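Local atomic coordinates of short chain dehydrogenase (A0QTM2 homolog) (PDB entry 3SC4), a protein that probably catalyses NAD(P)-dependent oxidation or reduction of an unspecified substrate, as a member of the short-chain dehydrogenase family with a Rossmann fold. Residues M5-G9 and V29-G33; I53-A57 and L68-G72; N144-L148 and V231-S236; N192-T198 and N241-D247. All coordinates share one frame; numbering follows the deposited sequence.

Contact 1 (M5-G9 and V29-G33); sequences MSLRG and VAADG
D32 points its carboxylate at the backbone of L7, and R8 reaches back to the carbonyl of D32. The R8 guanidinium is bonded to the D32 backbone, not to its carboxylate. D32 OD2 accepts from L7 N at 3.0 Å. The bond is nearly straight, 172° at the hydrogen, and uses the anti lone pair of OD2, the one turned away from the other oxygen. The same oxygen has a stronger claim from outside, the hydroxyl of Y229. S6 OG lies alongside at 3.5 Å from D32 OD2. This is close packing of polar groups.

R8 lays its side chain across the D32 carbonyl. CG is anti to the backbone N (chi1 -164°) and the chain stays extended to NE, which carries the guanidinium past D32 O. R8 NH1 meets D32 O at 3.3 Å with its edge, but the donor stands well above the carbonyl plane and misses the lone pairs. R8 CA adds a CA-H...O contact to the same oxygen at 3.4 Å. At the next residue, G9 N makes a weak hydrogen bond to G33 O, 3.3 Å. G33 closes a type I turn that starts at A30 and, with positive phi, is the first residue to leave helical backbone angles.

On the buried side, L7 CD1 rests against both V29 methyls, 3.9 Å from V29 CG1. The contact fastens the N-terminal arm, just ahead of strand 11-15, to the C-terminal end of helix 20-30. L7 also packs on N233, in the loop after helix 222-232.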
# COMPACT_ATOMS: atom_id res chain seq x y z
N MET B 5 -4.74 19.74 -29.62
CA MET B 5 -5.00 18.29 -29.27
C MET B 5 -6.44 18.05 -28.72
O MET B 5 -7.15 18.98 -28.29
CB MET B 5 -3.92 17.72 -28.30
N SER B 6 -6.83 16.77 -28.76
CA SER B 6 -8.22 16.33 -28.77
C SER B 6 -8.25 14.81 -28.56
O SER B 6 -7.34 14.09 -29.01
CB SER B 6 -8.83 16.67 -30.13
OG SER B 6 -10.23 16.51 -30.16
N LEU B 7 -9.29 14.30 -27.91
CA LEU B 7 -9.42 12.87 -27.65
C LEU B 7 -10.40 12.23 -28.63
O LEU B 7 -11.01 11.20 -28.34
CB LEU B 7 -9.87 12.65 -26.20
CG LEU B 7 -8.97 13.33 -25.17
CD1 LEU B 7 -9.59 13.23 -23.82
CD2 LEU B 7 -7.57 12.70 -25.17
N ARG B 8 -10.53 12.84 -29.81
CA ARG B 8 -11.47 12.37 -30.82
C ARG B 8 -11.04 10.98 -31.27
O ARG B 8 -9.86 10.76 -31.55
CB ARG B 8 -11.50 13.35 -32.00
CG ARG B 8 -12.71 13.20 -32.93
CD ARG B 8 -12.97 14.53 -33.62
NE ARG B 8 -14.14 14.54 -34.50
CZ ARG B 8 -15.41 14.69 -34.11
NH1 ARG B 8 -15.73 14.83 -32.82
NH2 ARG B 8 -16.37 14.71 -35.03
N GLY B 9 -12.00 10.05 -31.30
CA GLY B 9 -11.73 8.68 -31.73
C GLY B 9 -10.92 7.82 -30.76
O GLY B 9 -10.55 6.69 -31.08
N VAL B 29 -14.47 13.59 -21.58
CA VAL B 29 -13.76 12.86 -22.62
C VAL B 29 -14.73 12.52 -23.76
O VAL B 29 -14.38 12.64 -24.92
CB VAL B 29 -13.10 11.59 -22.03
CG1 VAL B 29 -12.47 10.77 -23.12
CG2 VAL B 29 -12.06 12.01 -20.99
N ALA B 30 -15.94 12.10 -23.41
CA ALA B 30 -16.98 11.83 -24.39
C ALA B 30 -17.26 13.03 -25.28
O ALA B 30 -17.55 12.86 -26.44
CB ALA B 30 -18.28 11.39 -23.69
N ALA B 31 -17.17 14.25 -24.74
CA ALA B 31 -17.56 15.46 -25.48
C ALA B 31 -16.70 15.72 -26.71
O ALA B 31 -17.13 16.42 -27.62
CB ALA B 31 -17.55 16.69 -24.57
N ASP B 32 -15.48 15.17 -26.72
CA ASP B 32 -14.60 15.21 -27.88
C ASP B 32 -14.96 14.13 -28.92
O ASP B 32 -14.32 14.03 -29.97
CB ASP B 32 -13.14 15.01 -27.43
CG ASP B 32 -12.47 16.30 -26.94
OD1 ASP B 32 -13.17 17.30 -26.69
OD2 ASP B 32 -11.21 16.29 -26.81
N GLY B 33 -15.95 13.30 -28.64
CA GLY B 33 -16.30 12.19 -29.55
C GLY B 33 -15.51 10.92 -29.29
O GLY B 33 -15.15 10.18 -30.22

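Contact 2 (I53-A57 and L68-G72); sequences IYTAA and LPIVG
I53 and P69 bring the two backbones closest, with CA atoms 5.4 Å apart. Helix 53-57 and strand 68-71 run antiparallel at 173°, and their short axes approach to 7.9 Å. The helix therefore lies along the strand with one row of side chains facing it. The contact is made by apolar packing.

P69 is the centre of it. Its ring meets three helix residues, the closest approaches being made by different atoms. P69 CB touches I53 CB at 3.7 Å, P69 CG lies against Y54 CD1 at 3.6 Å, and P69 CD faces A57 CB at 4.0 Å. The Y54 and P69 side chains cross at about a right angle, and P69 CG approaches the aromatic ring obliquely, near CD1 and CE1.

I53 takes a less common rotamer. CG1 sits between the backbone N and the carbonyl carbon (chi1 52°). From there CD1 runs out along the strand, reaching V71 CG2 at 3.7 Å and I70 O at 3.6 Å. I53 CG1 also lies over the centre of the Y54 ring.

I70 points the other way, onto helix 77-91. The contact belongs to the beta-alpha-beta unit of strand 35-40, helix 53-63 and strand 66-71. I53 and A56 pack on strand 35-40, which hydrogen-bonds to strand 66-71 at the edge of the sheet.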
# COMPACT_ATOMS: atom_id res chain seq x y z
N ILE B 53 -24.65 2.57 -14.31
CA ILE B 53 -23.88 2.55 -15.56
C ILE B 53 -24.74 2.86 -16.79
O ILE B 53 -24.28 3.53 -17.71
CB ILE B 53 -23.11 1.23 -15.79
CG1 ILE B 53 -24.04 0.01 -15.65
CG2 ILE B 53 -21.96 1.11 -14.83
CD1 ILE B 53 -23.32 -1.33 -15.86
N TYR B 54 -26.00 2.44 -16.80
CA TYR B 54 -26.88 2.71 -17.95
C TYR B 54 -27.23 4.19 -18.10
O TYR B 54 -27.13 4.74 -19.19
CB TYR B 54 -28.14 1.81 -17.92
CG TYR B 54 -27.73 0.35 -17.94
CD1 TYR B 54 -26.98 -0.16 -19.00
CD2 TYR B 54 -28.02 -0.51 -16.87
CE1 TYR B 54 -26.56 -1.48 -19.02
CE2 TYR B 54 -27.59 -1.84 -16.87
CZ TYR B 54 -26.86 -2.32 -17.95
OH TYR B 54 -26.43 -3.64 -17.97
N THR B 55 -27.61 4.85 -17.00
CA THR B 55 -27.87 6.29 -17.07
C THR B 55 -26.58 7.05 -17.32
O THR B 55 -26.60 8.08 -18.00
CB THR B 55 -28.57 6.87 -15.80
OG1 THR B 55 -27.63 6.95 -14.71
CG2 THR B 55 -29.82 6.03 -15.42
N ALA B 56 -25.46 6.56 -16.80
CA ALA B 56 -24.15 7.12 -17.16
C ALA B 56 -23.94 7.01 -18.66
O ALA B 56 -23.50 7.96 -19.30
CB ALA B 56 -23.01 6.39 -16.41
N ALA B 57 -24.29 5.85 -19.22
CA ALA B 57 -24.11 5.64 -20.65
C ALA B 57 -24.92 6.65 -21.44
O ALA B 57 -24.37 7.28 -22.35
CB ALA B 57 -24.45 4.22 -21.05
N LEU B 68 -20.13 2.14 -23.39
CA LEU B 68 -20.23 0.70 -23.23
C LEU B 68 -20.30 0.41 -21.73
O LEU B 68 -19.27 0.22 -21.08
CB LEU B 68 -19.03 0.00 -23.88
CG LEU B 68 -19.12 -1.52 -23.85
CD1 LEU B 68 -20.27 -2.03 -24.72
CD2 LEU B 68 -17.78 -2.13 -24.28
N PRO B 69 -21.51 0.42 -21.17
CA PRO B 69 -21.62 0.07 -19.76
C PRO B 69 -21.43 -1.41 -19.60
O PRO B 69 -21.99 -2.17 -20.36
CB PRO B 69 -23.06 0.45 -19.43
CG PRO B 69 -23.81 0.25 -20.75
CD PRO B 69 -22.82 0.63 -21.81
N ILE B 70 -20.62 -1.81 -18.63
CA ILE B 70 -20.31 -3.22 -18.38
C ILE B 70 -20.54 -3.50 -16.89
O ILE B 70 -20.05 -2.76 -16.02
CB ILE B 70 -18.83 -3.50 -18.72
CG1 ILE B 70 -18.55 -3.08 -20.16
CG2 ILE B 70 -18.47 -4.97 -18.48
CD1 ILE B 70 -17.11 -3.05 -20.55
N VAL B 71 -21.31 -4.54 -16.61
CA VAL B 71 -21.42 -5.04 -15.25
C VAL B 71 -20.21 -5.91 -14.91
O VAL B 71 -19.94 -6.90 -15.60
CB VAL B 71 -22.68 -5.87 -15.06
CG1 VAL B 71 -22.59 -6.70 -13.76
CG2 VAL B 71 -23.89 -4.94 -15.07
N GLY B 72 -19.49 -5.53 -13.86
CA GLY B 72 -18.38 -6.35 -13.37
C GLY B 72 -17.80 -5.90 -12.05
O GLY B 72 -17.55 -4.75 -11.85

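Contact 3 (N144-L148 and V231-S236); sequences NPHIL and VLNKPS
K234 O receives two side-chain donors from the other segment. N144 ND2 gives a bond of 2.8 Å to K234 O, with the oxygen in the plane of the amide. H146 NE2 reaches K234 O at 3.1 Å, with the oxygen near the ring plane, though NE2 stands well above the carbonyl plane, not on a lone pair. The two donors come from opposite faces of the carbonyl plane.

S236 OG sits between two acceptors, 3.0 Å from N144 OD1 and 3.1 Å from P145 O. N144 has CG anti to its N (chi1 -175°), which swings the amide out to the 234-236 loop.

The H146 ring lies flat on the end of helix 222-232. L232 CA is over its centre, 4.2 Å from the centroid, a CH-pi contact. L232 CD2 packs on H146 CB at 3.5 Å. Further along the strand, L148 CD1 meets V231 CG1 at 3.8 Å. Outside the contact, H146 and L148 pack on N192, and L232 on I96.

The geometry is consistent with a proton on H146 NE2. Two bonds to one carbonyl should fix both the loop and the rotation of the ring.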
# COMPACT_ATOMS: atom_id res chain seq x y z
N ASN B 144 -0.88 7.89 -27.88
CA ASN B 144 -0.48 8.65 -26.71
C ASN B 144 -1.14 8.10 -25.41
O ASN B 144 -1.86 8.79 -24.74
CB ASN B 144 -0.88 10.10 -26.99
CG ASN B 144 -0.44 11.04 -25.90
OD1 ASN B 144 0.73 11.01 -25.49
ND2 ASN B 144 -1.37 11.90 -25.42
N PRO B 145 -0.87 6.84 -25.06
CA PRO B 145 -1.64 6.15 -24.01
C PRO B 145 -1.36 6.64 -22.58
O PRO B 145 -0.21 6.88 -22.23
CB PRO B 145 -1.20 4.69 -24.15
CG PRO B 145 0.15 4.78 -24.81
CD PRO B 145 0.10 5.94 -25.71
N HIS B 146 -2.42 6.72 -21.78
CA HIS B 146 -2.35 7.26 -20.43
C HIS B 146 -3.07 6.39 -19.44
O HIS B 146 -4.23 6.06 -19.65
CB HIS B 146 -3.02 8.64 -20.37
CG HIS B 146 -2.08 9.77 -20.57
ND1 HIS B 146 -1.47 10.42 -19.52
CD2 HIS B 146 -1.60 10.34 -21.70
CE1 HIS B 146 -0.68 11.36 -19.99
NE2 HIS B 146 -0.73 11.33 -21.31
N ILE B 147 -2.41 6.06 -18.33
CA ILE B 147 -3.12 5.57 -17.17
C ILE B 147 -3.21 6.71 -16.17
O ILE B 147 -2.23 7.36 -15.90
CB ILE B 147 -2.44 4.40 -16.52
CG1 ILE B 147 -2.19 3.30 -17.57
CG2 ILE B 147 -3.31 3.93 -15.37
CD1 ILE B 147 -1.41 2.05 -17.08
N LEU B 148 -4.40 6.95 -15.62
CA LEU B 148 -4.59 8.03 -14.67
C LEU B 148 -5.36 7.50 -13.48
O LEU B 148 -6.44 6.90 -13.65
CB LEU B 148 -5.38 9.17 -15.30
CG LEU B 148 -5.47 10.45 -14.49
CD1 LEU B 148 -4.13 11.13 -14.38
CD2 LEU B 148 -6.47 11.40 -15.16
N VAL B 231 -4.35 16.48 -18.46
CA VAL B 231 -3.34 15.44 -18.28
C VAL B 231 -3.40 14.40 -19.40
O VAL B 231 -2.36 13.98 -19.92
CB VAL B 231 -3.44 14.75 -16.88
CG1 VAL B 231 -2.51 13.54 -16.78
CG2 VAL B 231 -3.12 15.74 -15.80
N LEU B 232 -4.62 14.03 -19.81
CA LEU B 232 -4.78 12.97 -20.83
C LEU B 232 -4.37 13.41 -22.24
O LEU B 232 -4.20 12.57 -23.13
CB LEU B 232 -6.21 12.45 -20.82
CG LEU B 232 -6.63 11.76 -19.52
CD1 LEU B 232 -8.12 11.46 -19.52
CD2 LEU B 232 -5.80 10.51 -19.34
N ASN B 233 -4.21 14.72 -22.42
CA ASN B 233 -3.69 15.28 -23.66
C ASN B 233 -2.20 15.55 -23.64
O ASN B 233 -1.65 15.95 -24.68
CB ASN B 233 -4.43 16.57 -23.99
CG ASN B 233 -5.77 16.30 -24.60
OD1 ASN B 233 -5.84 15.93 -25.76
ND2 ASN B 233 -6.84 16.46 -23.83
N LYS B 234 -1.52 15.33 -22.51
CA LYS B 234 -0.07 15.55 -22.49
C LYS B 234 0.62 14.41 -23.21
O LYS B 234 -0.01 13.37 -23.47
CB LYS B 234 0.47 15.67 -21.07
CG LYS B 234 0.04 16.92 -20.33
CD LYS B 234 0.87 18.16 -20.66
CE LYS B 234 0.92 19.11 -19.45
NZ LYS B 234 0.84 20.53 -19.82
N PRO B 235 1.89 14.59 -23.57
CA PRO B 235 2.59 13.47 -24.17
C PRO B 235 2.81 12.35 -23.14
O PRO B 235 2.87 12.61 -21.93
CB PRO B 235 3.92 14.06 -24.65
CG PRO B 235 3.97 15.46 -24.10
CD PRO B 235 2.58 15.87 -23.80
N SER B 236 2.92 11.12 -23.63
CA SER B 236 3.12 9.97 -22.75
C SER B 236 4.46 10.02 -21.98
O SER B 236 4.69 9.22 -21.07
CB SER B 236 2.97 8.67 -23.57
OG SER B 236 1.65 8.53 -24.06

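Contact 4 (N192-T198 and N241-D247); sequences NTLWPRT and NTLLCED
R197 and D247 form a two-nitrogen salt bridge, side-on. R197 NE meets D247 OD1 at 2.7 Å and R197 NH2 meets D247 OD2 at 2.9 Å. Both oxygens use syn lone pairs, and the guanidinium and carboxylate planes are only 6° apart. R197 NH1 goes elsewhere, to S276 O.

E246 takes the backbone instead. Its OE1 accepts from R197 N at 3.1 Å, on the syn side and somewhat out of the carboxylate plane. The chain bends at chi2 (88°), which folds the carboxylate back towards the 197-198 loop. E246 OE2 is bound by R219 in a salt bridge and by a water that also joins T198 N and T198 OG1.

Earlier in both segments, strands 192-195 and 242-244 pair in parallel. The bonds alternate: T193 N to N241 O, L243 N to T193 O, W195 N to L243 O. C245 N then bonds to W195 O at 2.8 Å as helix 245-252 begins. At the other end N192 OD1 accepts from N241 N at 3.0 Å, on a lone pair, while N192 ND2 donates to Y238 O. A second water links T193 OG1 to L243 O.

L244 CD1 lies over one face of the R197 guanidinium, 3.3 Å from NH2. C245 SG fits against L194 CG at 3.9 Å.

With its edge held by D247 and a face lined by L244, R197 is firmly oriented. R219 would probably stabilise the negative charge of E246. E246 and D247, by separate bonds to R197, probably hold the helix start to the loop after strand 190-195.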
# COMPACT_ATOMS: atom_id res chain seq x y z
N ASN B 192 0.00 8.51 -14.21
CA ASN B 192 0.04 9.63 -13.27
C ASN B 192 -1.07 9.49 -12.24
O ASN B 192 -2.02 8.73 -12.43
CB ASN B 192 -0.14 10.97 -14.02
CG ASN B 192 1.01 11.28 -14.97
OD1 ASN B 192 2.12 11.60 -14.53
ND2 ASN B 192 0.76 11.18 -16.27
N THR B 193 -0.97 10.23 -11.15
CA THR B 193 -2.10 10.32 -10.23
C THR B 193 -2.63 11.75 -10.22
O THR B 193 -1.90 12.69 -10.53
CB THR B 193 -1.71 9.93 -8.79
OG1 THR B 193 -0.79 10.89 -8.29
CG2 THR B 193 -1.07 8.53 -8.75
N LEU B 194 -3.89 11.90 -9.83
CA LEU B 194 -4.55 13.21 -9.85
C LEU B 194 -5.51 13.30 -8.70
O LEU B 194 -6.36 12.39 -8.53
CB LEU B 194 -5.29 13.40 -11.18
CG LEU B 194 -5.97 14.74 -11.46
CD1 LEU B 194 -4.92 15.84 -11.48
CD2 LEU B 194 -6.82 14.71 -12.78
N TRP B 195 -5.43 14.40 -7.95
CA TRP B 195 -6.13 14.58 -6.68
C TRP B 195 -6.56 16.06 -6.52
O TRP B 195 -5.81 16.96 -6.87
CB TRP B 195 -5.17 14.19 -5.56
CG TRP B 195 -5.78 13.99 -4.18
CD1 TRP B 195 -5.53 14.73 -3.07
CD2 TRP B 195 -6.65 12.94 -3.77
NE1 TRP B 195 -6.21 14.23 -2.01
CE2 TRP B 195 -6.92 13.13 -2.41
CE3 TRP B 195 -7.25 11.87 -4.43
CZ2 TRP B 195 -7.77 12.29 -1.68
CZ3 TRP B 195 -8.10 11.03 -3.72
CH2 TRP B 195 -8.35 11.25 -2.35
N PRO B 196 -7.76 16.32 -5.98
CA PRO B 196 -8.23 17.69 -5.89
C PRO B 196 -7.84 18.33 -4.56
O PRO B 196 -7.69 17.64 -3.56
CB PRO B 196 -9.74 17.51 -5.96
CG PRO B 196 -9.98 16.24 -5.25
CD PRO B 196 -8.76 15.38 -5.46
N ARG B 197 -7.69 19.64 -4.53
CA ARG B 197 -7.23 20.30 -3.32
C ARG B 197 -8.32 20.50 -2.30
O ARG B 197 -8.03 20.68 -1.11
CB ARG B 197 -6.64 21.69 -3.63
CG ARG B 197 -5.26 21.65 -4.17
CD ARG B 197 -4.68 23.04 -4.24
NE ARG B 197 -3.26 22.99 -4.58
CZ ARG B 197 -2.25 23.07 -3.72
NH1 ARG B 197 -2.45 23.19 -2.41
NH2 ARG B 197 -1.02 23.01 -4.17
N THR B 198 -9.57 20.53 -2.74
CA THR B 198 -10.69 20.73 -1.85
C THR B 198 -11.57 19.50 -1.89
O THR B 198 -11.38 18.63 -2.74
CB THR B 198 -11.55 21.89 -2.31
OG1 THR B 198 -12.31 21.48 -3.45
CG2 THR B 198 -10.69 23.11 -2.63
N ASN B 241 3.98 11.38 -12.20
CA ASN B 241 3.67 12.59 -11.44
C ASN B 241 2.50 12.38 -10.51
O ASN B 241 1.49 11.75 -10.89
CB ASN B 241 3.28 13.72 -12.37
CG ASN B 241 4.38 14.09 -13.32
OD1 ASN B 241 4.29 13.84 -14.53
ND2 ASN B 241 5.41 14.73 -12.79
N THR B 242 2.61 12.91 -9.30
CA THR B 242 1.48 12.87 -8.36
C THR B 242 0.90 14.30 -8.35
O THR B 242 1.40 15.18 -7.65
CB THR B 242 1.89 12.38 -6.92
OG1 THR B 242 2.87 13.25 -6.33
CG2 THR B 242 2.45 10.99 -6.95
N LEU B 243 -0.15 14.50 -9.16
CA LEU B 243 -0.70 15.84 -9.49
C LEU B 243 -1.92 16.28 -8.66
O LEU B 243 -2.75 15.46 -8.23
CB LEU B 243 -1.11 15.85 -10.96
CG LEU B 243 0.03 15.54 -11.92
CD1 LEU B 243 -0.49 15.11 -13.28
CD2 LEU B 243 0.92 16.79 -12.04
N LEU B 244 -2.04 17.60 -8.48
CA LEU B 244 -3.21 18.22 -7.87
C LEU B 244 -4.06 18.95 -8.94
O LEU B 244 -3.50 19.64 -9.77
CB LEU B 244 -2.76 19.23 -6.82
CG LEU B 244 -2.09 18.65 -5.58
CD1 LEU B 244 -1.57 19.76 -4.65
CD2 LEU B 244 -3.05 17.75 -4.86
N CYS B 245 -5.39 18.84 -8.90
CA CYS B 245 -6.21 19.39 -9.98
C CYS B 245 -5.95 20.89 -10.24
O CYS B 245 -5.57 21.30 -11.34
CB CYS B 245 -7.69 19.17 -9.69
SG CYS B 245 -8.17 17.42 -9.70
N GLU B 246 -6.13 21.69 -9.21
CA GLU B 246 -6.01 23.12 -9.35
C GLU B 246 -4.63 23.52 -9.92
O GLU B 246 -4.55 24.34 -10.83
CB GLU B 246 -6.27 23.80 -8.01
CG GLU B 246 -7.73 23.77 -7.59
CD GLU B 246 -8.11 22.52 -6.81
OE1 GLU B 246 -7.49 21.45 -7.01
OE2 GLU B 246 -9.08 22.62 -6.02
N ASP B 247 -3.57 22.91 -9.42
CA ASP B 247 -2.23 23.18 -9.92
C ASP B 247 -2.11 22.87 -11.42
O ASP B 247 -1.56 23.64 -12.19
CB ASP B 247 -1.17 22.41 -9.13
CG ASP B 247 -1.26 22.67 -7.64
OD1 ASP B 247 -2.38 22.70 -7.11
OD2 ASP B 247 -0.21 22.85 -6.99
O HOH W 1 -2.08 12.91 -6.94
O HOH W 2 -10.71 20.63 -5.33

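From the N terminus, contact 1 comes first and closes a loop through strand 11-15 and helix 20-30. Contact 2 follows in series and closes the short connection from helix 53-63 to strand 66-71. Contacts 3 and 4 cross: 144-148 and 192-198 come before 231-236 and 241-247. They tie strands 146-149 and 190-195, neighbours in the sheet, to helix 222-232 and edge strand 242-244. They touch where V231 packs on L243 and N192 N probably bonds to I147 O. Contact 1 meets contact 3 through L7 and N233, so the N-terminal arm joins this end of the fold. Contacts 2 and 4 lie on opposite sides of the chain's centre, about 26 Å apart between centres.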